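Local coordinates for sugar phosphate isomerase/epimerase (Parabacteroides distasonis, PDB 3L23), which is probably a metal-dependent isomerase, with a magnesium ion bound in its xylose isomerase-like TIM barrel, at residues K45-G50 and D271-L276; I75-V80 and C122-Q127. All blocks are in the same frame, centred on the assembly; numbering follows the deposited sequence.

How the contacts relate
Contact 1 (45-50 with 271-276) and contact 2 (75-80 with 122-127) lie in the same TIM barrel, with centres about 9 Å apart. Strands 45-52 and 74-79 are neighbours in its sheet, and two probable hydrogen bonds join the contacts. Asp271 OD2 and Tyr124 OH are 2.6 Å apart. Glu47 OE2 and Ser77 OG are 2.8 Å apart. Contact 1 supplies Glu275 to the metal site, which His165, Asp216 and His242 complete. Contact 2 only borders it: the nearest atoms of the His79 side chain and the magnesium ion are about 5 Å apart. Glu47 and His79 also pack together beside the metal ligand His242.

Contact 1. Residues K45-G50 and D271-L276. With MG (magnesium ion), chain B; EDO (1,2-ethanediol), chain F.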
ATOM      1  N   LYS A  45      11.092   9.581   2.674  1.00 32.02           N
ATOM      2  CA  LYS A  45       9.853   9.512   1.942  1.00 32.86           C
ATOM      3  C   LYS A  45       8.769   8.807   2.762  1.00 31.95           C
ATOM      4  O   LYS A  45       9.020   7.778   3.405  1.00 31.97           O
ATOM      5  CB  LYS A  45      10.089   8.753   0.612  1.00 32.83           C
ATOM      6  CG  LYS A  45      10.991   9.515  -0.342  1.00 37.08           C
ATOM      7  CD  LYS A  45      11.685   8.632  -1.376  1.00 38.40           C
ATOM      8  CE  LYS A  45      10.725   8.061  -2.412  1.00 43.28           C
ATOM      9  NZ  LYS A  45      11.474   7.377  -3.566  1.00 44.20           N
ATOM     10  N   LEU A  46       7.561   9.347   2.739  1.00 30.67           N
ATOM     11  CA  LEU A  46       6.442   8.799   3.517  1.00 29.53           C
ATOM     12  C   LEU A  46       5.319   8.297   2.633  1.00 31.16           C
ATOM     13  O   LEU A  46       5.040   8.907   1.618  1.00 31.78           O
ATOM     14  CB  LEU A  46       5.861   9.857   4.415  1.00 29.13           C
ATOM     15  CG  LEU A  46       6.817  10.458   5.449  1.00 29.21           C
ATOM     16  CD1 LEU A  46       6.047  11.529   6.253  1.00 29.20           C
ATOM     17  CD2 LEU A  46       7.481   9.405   6.363  1.00 28.90           C
ATOM     18  N   GLU A  47       4.730   7.172   3.021  1.00 31.40           N
ATOM     19  CA  GLU A  47       3.434   6.764   2.532  1.00 30.46           C
ATOM     20  C   GLU A  47       2.507   6.865   3.731  1.00 30.68           C
ATOM     21  O   GLU A  47       2.784   6.281   4.810  1.00 31.29           O
ATOM     22  CB  GLU A  47       3.466   5.360   2.012  1.00 30.36           C
ATOM     23  CG  GLU A  47       2.109   4.897   1.430  1.00 29.26           C
ATOM     24  CD  GLU A  47       2.271   3.522   0.842  1.00 30.21           C
ATOM     25  OE1 GLU A  47       2.477   2.572   1.642  1.00 32.33           O
ATOM     26  OE2 GLU A  47       2.232   3.400  -0.409  1.00 32.66           O
ATOM     27  N   LEU A  48       1.424   7.629   3.553  1.00 30.22           N
ATOM     28  CA  LEU A  48       0.462   7.889   4.619  1.00 29.70           C
ATOM     29  C   LEU A  48      -0.464   6.694   4.876  1.00 30.22           C
ATOM     30  O   LEU A  48      -0.618   5.806   4.029  1.00 30.09           O
ATOM     31  CB  LEU A  48      -0.396   9.101   4.257  1.00 30.76           C
ATOM     32  CG  LEU A  48       0.300  10.385   3.844  1.00 30.46           C
ATOM     33  CD1 LEU A  48      -0.750  11.450   3.455  1.00 31.08           C
ATOM     34  CD2 LEU A  48       1.235  10.878   4.974  1.00 32.33           C
ATOM     35  N   ALA A  49      -1.037   6.687   6.073  1.00 29.90           N
ATOM     36  CA  ALA A  49      -2.169   5.860   6.419  1.00 30.08           C
ATOM     37  C   ALA A  49      -3.011   6.750   7.264  1.00 31.23           C
ATOM     38  O   ALA A  49      -2.521   7.763   7.796  1.00 32.26           O
ATOM     39  CB  ALA A  49      -1.756   4.648   7.212  1.00 29.28           C
ATOM     40  N   GLY A  50      -4.287   6.429   7.385  1.00 30.41           N
ATOM     41  CA  GLY A  50      -5.132   7.187   8.312  1.00 31.36           C
ATOM     42  C   GLY A  50      -5.682   8.504   7.789  1.00 31.54           C
ATOM     43  O   GLY A  50      -6.171   9.330   8.580  1.00 32.42           O
ATOM     44  N   ASP A 271      10.225   3.433  -6.330  1.00 35.64           N
ATOM     45  CA  ASP A 271       9.715   3.754  -5.017  1.00 35.27           C
ATOM     46  C   ASP A 271       9.417   2.503  -4.220  1.00 34.23           C
ATOM     47  O   ASP A 271       8.822   1.574  -4.733  1.00 34.21           O
ATOM     48  CB  ASP A 271       8.436   4.598  -5.165  1.00 36.79           C
ATOM     49  CG  ASP A 271       8.734   5.989  -5.718  1.00 36.96           C
ATOM     50  OD1 ASP A 271       9.454   6.740  -5.013  1.00 41.85           O
ATOM     51  OD2 ASP A 271       8.259   6.294  -6.827  1.00 37.09           O
ATOM     52  N   TYR A 272       9.854   2.498  -2.963  1.00 33.70           N
ATOM     53  CA  TYR A 272       9.468   1.488  -2.030  1.00 31.75           C
ATOM     54  C   TYR A 272       9.253   2.099  -0.661  1.00 32.89           C
ATOM     55  O   TYR A 272       9.780   3.183  -0.345  1.00 31.96           O
ATOM     56  CB  TYR A 272      10.476   0.326  -1.953  1.00 31.65           C
ATOM     57  CG  TYR A 272      11.782   0.668  -1.275  1.00 30.83           C
ATOM     58  CD1 TYR A 272      11.942   0.596   0.103  1.00 31.21           C
ATOM     59  CD2 TYR A 272      12.879   1.045  -2.014  1.00 32.11           C
ATOM     60  CE1 TYR A 272      13.143   0.892   0.719  1.00 31.83           C
ATOM     61  CE2 TYR A 272      14.075   1.358  -1.388  1.00 31.02           C
ATOM     62  CZ  TYR A 272      14.198   1.254  -0.019  1.00 31.25           C
ATOM     63  OH  TYR A 272      15.396   1.564   0.621  1.00 33.23           O
ATOM     64  N   PHE A 273       8.455   1.395   0.134  1.00 32.33           N
ATOM     65  CA  PHE A 273       8.173   1.758   1.530  1.00 32.04           C
ATOM     66  C   PHE A 273       8.388   0.592   2.486  1.00 31.75           C
ATOM     67  O   PHE A 273       7.921  -0.535   2.261  1.00 30.69           O
ATOM     68  CB  PHE A 273       6.757   2.277   1.667  1.00 31.70           C
ATOM     69  CG  PHE A 273       6.493   3.440   0.779  1.00 32.63           C
ATOM     70  CD1 PHE A 273       6.967   4.685   1.124  1.00 32.71           C
ATOM     71  CD2 PHE A 273       5.944   3.262  -0.478  1.00 32.63           C
ATOM     72  CE1 PHE A 273       6.802   5.768   0.266  1.00 30.24           C
ATOM     73  CE2 PHE A 273       5.743   4.320  -1.328  1.00 33.51           C
ATOM     74  CZ  PHE A 273       6.204   5.594  -0.971  1.00 30.38           C
ATOM     75  N   VAL A 274       9.120   0.889   3.552  1.00 30.55           N
ATOM     76  CA  VAL A 274       9.256  -0.022   4.687  1.00 30.83           C
ATOM     77  C   VAL A 274       7.957  -0.161   5.435  1.00 30.73           C
ATOM     78  O   VAL A 274       7.267   0.827   5.719  1.00 30.59           O
ATOM     79  CB  VAL A 274      10.374   0.488   5.692  1.00 30.54           C
ATOM     80  CG1 VAL A 274      10.273  -0.229   7.047  1.00 29.93           C
ATOM     81  CG2 VAL A 274      11.742   0.366   5.030  1.00 31.63           C
ATOM     82  N   GLU A 275       7.625  -1.398   5.797  1.00 31.06           N
ATOM     83  CA  GLU A 275       6.485  -1.659   6.637  1.00 31.99           C
ATOM     84  C   GLU A 275       6.840  -2.606   7.764  1.00 31.48           C
ATOM     85  O   GLU A 275       7.625  -3.552   7.570  1.00 31.26           O
ATOM     86  CB  GLU A 275       5.351  -2.239   5.807  1.00 32.32           C
ATOM     87  CG  GLU A 275       4.141  -2.494   6.668  1.00 34.87           C
ATOM     88  CD  GLU A 275       2.917  -2.845   5.875  1.00 41.71           C
ATOM     89  OE1 GLU A 275       3.031  -3.362   4.769  1.00 35.74           O
ATOM     90  OE2 GLU A 275       1.810  -2.618   6.388  1.00 49.54           O
ATOM     91  N   LEU A 276       6.288  -2.340   8.952  1.00 31.69           N
ATOM     92  CA  LEU A 276       6.518  -3.168  10.134  1.00 30.74           C
ATOM     93  C   LEU A 276       5.198  -3.343  10.871  1.00 31.46           C
ATOM     94  O   LEU A 276       4.574  -2.355  11.236  1.00 31.68           O
ATOM     95  CB  LEU A 276       7.563  -2.493  11.042  1.00 31.83           C
ATOM     96  CG  LEU A 276       7.956  -3.216  12.303  1.00 32.22           C
ATOM     97  CD1 LEU A 276       8.732  -4.472  11.915  1.00 31.10           C
ATOM     98  CD2 LEU A 276       8.704  -2.292  13.278  1.00 29.89           C
TER
HETATM   99 MG    MG B   1       1.926  -3.680   3.145  1.00 16.51          MG
HETATM  100  C1  EDO F   5      12.369   4.702  -1.404  1.00 28.67           C
HETATM  101  O1  EDO F   5      11.098   5.012  -2.014  1.00 28.91           O
HETATM  102  C2  EDO F   5      13.436   4.516  -2.468  1.00 31.53           C
HETATM  103  O2  EDO F   5      13.598   5.760  -3.127  1.00 33.26           O
HETATM  104  O   HOH W   1       0.461  -2.086   4.098  1.00 21.55           O
HETATM  105  O   HOH W   2       0.620  -4.928   4.271  1.00 20.44           O
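Glu47 leaves its strand with CG opposite the backbone N (chi1 -178°), and the nearly straight chain crosses the Phe273 ring. Phe273 turns CG beside its own N (chi1 -57°), which presents a ring face to Glu47. CB of Glu47 sits over the middle of that face, 3.7 Å from the ring centroid, as a CH-pi contact. The carboxylate lies on the same side but beyond the rim, its plane tilted 29° from the ring plane. OE2 of Glu47 lies 3.7 Å from CD2 of Phe273. The two strands are not paired here. Their axes come no nearer than 7.7 Å, and the side chains meet inside the barrel.

Lys45 brings NZ to Asp271. NZ meets Asp271 OD1 at 2.6 Å, nearly in line with the C-O bond, in a salt bridge. NZ also donates to both hydroxyls of a 1,2-ethanediol, probably from the crystallisation liquor. O1 of this diol bridges on to the backbone N and O of Tyr272.

Further along 271-276, Glu275 OE1 binds magnesium at 2.0 Å, and its OE2 accepts from a metal-bound water. Glu47 OE1 bonds to the metal ligand His242 and to Gln18. The chemistry is thus split: Lys45 probably offsets the charge of Asp271, while Glu47 is a second-shell group that probably helps to orient His242.

Contact 2. Residues I75-V80 and C122-Q127; sequences IISSHV and CKYLIQ
Ile126 and His79 meet on neighbouring parallel strands of the TIM barrel, joined by a beta-alpha-beta crossover through helix 103-119. Their side chains point to the barrel interior, as do those of Ser77 and Tyr124. CG2 of Ile126 lies opposite its backbone N and touches CD2 of the His79 imidazole at 3.9 Å. NE2 of this ring is hydrogen-bonded to Glu214, and the ring lies beside the metal ligands His165 and His242.

Tyr124 and Ile76 run side by side in the same direction. The Ile76 methyl CG2 reaches the ring edge in plane, 3.7 Å from CD2 of Tyr124. CG of Lys123 lies over the centre of one ring face, so the tyrosine is bounded at a face and an edge.

On the side toward helix 103-119, Val80 and Leu125 cross at about a right angle. CG2 of Val80 meets CD1 of Leu125 at 3.7 Å, and Val80 also touches Trp110. Ser78 OG bonds to His117 of that helix. SG of Cys122 lies against strand 75-79, 3.5 Å from backbone C of Ser77.

Good backbone bonds run from Tyr124 N to Ile76 O, from Ile126 N to Ser78 O and from Val80 N to Ile126 O. Ile76 O also accepts a weak bond from Lys123 N. With chi1 at -177°, Ser77 rests its hydroxyl, which is also hydrogen-bonded to Glu47, against two side chains of 122-127: OG is 3.5 Å from Tyr124 CB and 3.4 Å from Ile126 CD1.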
ATOM      1  N   ILE A  75       6.018  13.588   1.390  1.00 32.20           N
ATOM      2  CA  ILE A  75       4.878  12.699   1.228  1.00 32.48           C
ATOM      3  C   ILE A  75       4.765  12.305  -0.240  1.00 32.63           C
ATOM      4  O   ILE A  75       4.567  13.162  -1.111  1.00 32.28           O
ATOM      5  CB  ILE A  75       3.560  13.358   1.720  1.00 33.13           C
ATOM      6  CG1 ILE A  75       3.659  13.736   3.215  1.00 34.50           C
ATOM      7  CG2 ILE A  75       2.362  12.456   1.442  1.00 32.54           C
ATOM      8  CD1 ILE A  75       2.475  14.607   3.656  1.00 34.62           C
ATOM      9  N   ILE A  76       4.928  11.006  -0.500  1.00 32.32           N
ATOM     10  CA  ILE A  76       4.951  10.426  -1.844  1.00 32.95           C
ATOM     11  C   ILE A  76       3.701   9.620  -2.156  1.00 32.02           C
ATOM     12  O   ILE A  76       3.259   9.559  -3.301  1.00 31.81           O
ATOM     13  CB  ILE A  76       6.163   9.454  -1.969  1.00 33.80           C
ATOM     14  CG1 ILE A  76       7.474  10.194  -1.699  1.00 35.59           C
ATOM     15  CG2 ILE A  76       6.220   8.710  -3.343  1.00 33.69           C
ATOM     16  CD1 ILE A  76       7.709  11.413  -2.572  1.00 36.69           C
ATOM     17  N   SER A  77       3.129   8.983  -1.139  1.00 32.07           N
ATOM     18  CA  SER A  77       2.048   8.058  -1.352  1.00 31.37           C
ATOM     19  C   SER A  77       1.098   8.057  -0.170  1.00 30.51           C
ATOM     20  O   SER A  77       1.399   8.582   0.905  1.00 30.83           O
ATOM     21  CB  SER A  77       2.637   6.659  -1.583  1.00 31.45           C
ATOM     22  OG  SER A  77       1.660   5.692  -1.864  1.00 31.83           O
ATOM     23  N   SER A  78      -0.074   7.500  -0.394  1.00 30.48           N
ATOM     24  CA  SER A  78      -1.097   7.396   0.649  1.00 30.48           C
ATOM     25  C   SER A  78      -1.996   6.182   0.438  1.00 31.02           C
ATOM     26  O   SER A  78      -2.430   5.932  -0.679  1.00 31.90           O
ATOM     27  CB  SER A  78      -1.949   8.674   0.688  1.00 30.19           C
ATOM     28  OG  SER A  78      -2.951   8.670   1.697  1.00 30.86           O
ATOM     29  N   HIS A  79      -2.290   5.487   1.548  1.00 29.66           N
ATOM     30  CA  HIS A  79      -3.199   4.358   1.625  1.00 29.74           C
ATOM     31  C   HIS A  79      -4.550   4.805   2.081  1.00 30.30           C
ATOM     32  O   HIS A  79      -4.700   5.347   3.153  1.00 30.18           O
ATOM     33  CB  HIS A  79      -2.716   3.301   2.615  1.00 29.75           C
ATOM     34  CG  HIS A  79      -1.771   2.330   2.025  1.00 29.51           C
ATOM     35  ND1 HIS A  79      -1.522   1.099   2.592  1.00 31.60           N
ATOM     36  CD2 HIS A  79      -1.025   2.393   0.905  1.00 30.62           C
ATOM     37  CE1 HIS A  79      -0.655   0.449   1.840  1.00 29.77           C
ATOM     38  NE2 HIS A  79      -0.332   1.210   0.815  1.00 32.03           N
ATOM     39  N   VAL A  80      -5.562   4.545   1.266  1.00 29.89           N
ATOM     40  CA  VAL A  80      -6.896   4.941   1.598  1.00 31.31           C
ATOM     41  C   VAL A  80      -7.874   3.838   1.190  1.00 31.91           C
ATOM     42  O   VAL A  80      -7.629   3.110   0.234  1.00 31.98           O
ATOM     43  CB  VAL A  80      -7.295   6.252   0.881  1.00 32.28           C
ATOM     44  CG1 VAL A  80      -6.371   7.413   1.327  1.00 31.28           C
ATOM     45  CG2 VAL A  80      -7.275   6.060  -0.653  1.00 32.68           C
ATOM     46  N   CYS A 122       0.670  14.490  -3.466  1.00 36.22           N
ATOM     47  CA  CYS A 122       0.939  13.098  -3.316  1.00 35.86           C
ATOM     48  C   CYS A 122       1.009  12.428  -4.699  1.00 34.99           C
ATOM     49  O   CYS A 122       0.094  12.591  -5.543  1.00 35.90           O
ATOM     50  CB  CYS A 122      -0.155  12.560  -2.399  1.00 36.98           C
ATOM     51  SG  CYS A 122       0.207  11.097  -1.671  1.00 41.48           S
ATOM     52  N   LYS A 123       2.100  11.730  -4.983  1.00 33.44           N
ATOM     53  CA  LYS A 123       2.286  11.103  -6.304  1.00 34.04           C
ATOM     54  C   LYS A 123       1.403   9.874  -6.555  1.00 32.88           C
ATOM     55  O   LYS A 123       0.892   9.691  -7.684  1.00 33.54           O
ATOM     56  CB  LYS A 123       3.767  10.765  -6.515  1.00 33.98           C
ATOM     57  CG  LYS A 123       4.019   9.935  -7.757  1.00 36.91           C
ATOM     58  CD  LYS A 123       5.465   9.809  -8.084  1.00 37.76           C
ATOM     59  CE  LYS A 123       5.634   9.091  -9.415  1.00 42.70           C
ATOM     60  NZ  LYS A 123       7.033   9.156  -9.917  1.00 44.37           N
ATOM     61  N   TYR A 124       1.305   9.012  -5.531  1.00 32.01           N
ATOM     62  CA  TYR A 124       0.501   7.800  -5.568  1.00 31.02           C
ATOM     63  C   TYR A 124      -0.660   7.840  -4.577  1.00 30.93           C
ATOM     64  O   TYR A 124      -0.484   8.278  -3.448  1.00 31.46           O
ATOM     65  CB  TYR A 124       1.360   6.598  -5.219  1.00 32.15           C
ATOM     66  CG  TYR A 124       2.634   6.426  -6.031  1.00 31.28           C
ATOM     67  CD1 TYR A 124       2.600   5.855  -7.270  1.00 33.96           C
ATOM     68  CD2 TYR A 124       3.865   6.784  -5.503  1.00 34.11           C
ATOM     69  CE1 TYR A 124       3.743   5.645  -8.000  1.00 33.35           C
ATOM     70  CE2 TYR A 124       5.035   6.599  -6.226  1.00 34.67           C
ATOM     71  CZ  TYR A 124       4.967   6.018  -7.468  1.00 34.81           C
ATOM     72  OH  TYR A 124       6.122   5.841  -8.193  1.00 36.20           O
ATOM     73  N   LEU A 125      -1.809   7.331  -5.023  1.00 30.79           N
ATOM     74  CA  LEU A 125      -3.006   7.121  -4.196  1.00 29.58           C
ATOM     75  C   LEU A 125      -3.370   5.647  -4.373  1.00 30.45           C
ATOM     76  O   LEU A 125      -3.617   5.188  -5.498  1.00 30.02           O
ATOM     77  CB  LEU A 125      -4.138   8.045  -4.647  1.00 30.48           C
ATOM     78  CG  LEU A 125      -5.355   8.094  -3.729  1.00 30.13           C
ATOM     79  CD1 LEU A 125      -5.001   8.492  -2.308  1.00 31.51           C
ATOM     80  CD2 LEU A 125      -6.453   9.019  -4.322  1.00 29.33           C
ATOM     81  N   ILE A 126      -3.385   4.909  -3.260  1.00 31.08           N
ATOM     82  CA  ILE A 126      -3.399   3.436  -3.283  1.00 29.83           C
ATOM     83  C   ILE A 126      -4.450   2.866  -2.324  1.00 30.05           C
ATOM     84  O   ILE A 126      -4.568   3.309  -1.191  1.00 30.98           O
ATOM     85  CB  ILE A 126      -2.007   2.874  -2.922  1.00 30.35           C
ATOM     86  CG1 ILE A 126      -0.964   3.272  -3.978  1.00 30.79           C
ATOM     87  CG2 ILE A 126      -2.038   1.351  -2.737  1.00 30.45           C
ATOM     88  CD1 ILE A 126       0.520   3.000  -3.693  1.00 31.70           C
ATOM     89  N   GLN A 127      -5.241   1.913  -2.821  1.00 30.51           N
ATOM     90  CA  GLN A 127      -6.196   1.130  -2.021  1.00 29.89           C
ATOM     91  C   GLN A 127      -5.482  -0.131  -1.538  1.00 30.84           C
ATOM     92  O   GLN A 127      -4.982  -0.897  -2.364  1.00 31.57           O
ATOM     93  CB  GLN A 127      -7.413   0.736  -2.833  1.00 28.77           C
ATOM     94  CG  GLN A 127      -8.352  -0.130  -2.031  1.00 30.59           C
ATOM     95  CD  GLN A 127      -9.636  -0.352  -2.744  1.00 30.69           C
ATOM     96  OE1 GLN A 127     -10.087   0.519  -3.510  1.00 30.23           O
ATOM     97  NE2 GLN A 127     -10.264  -1.512  -2.500  1.00 31.11           N
TER
HETATM   98  O   HOH W   3       4.636  13.341  -3.867  1.00 32.37           O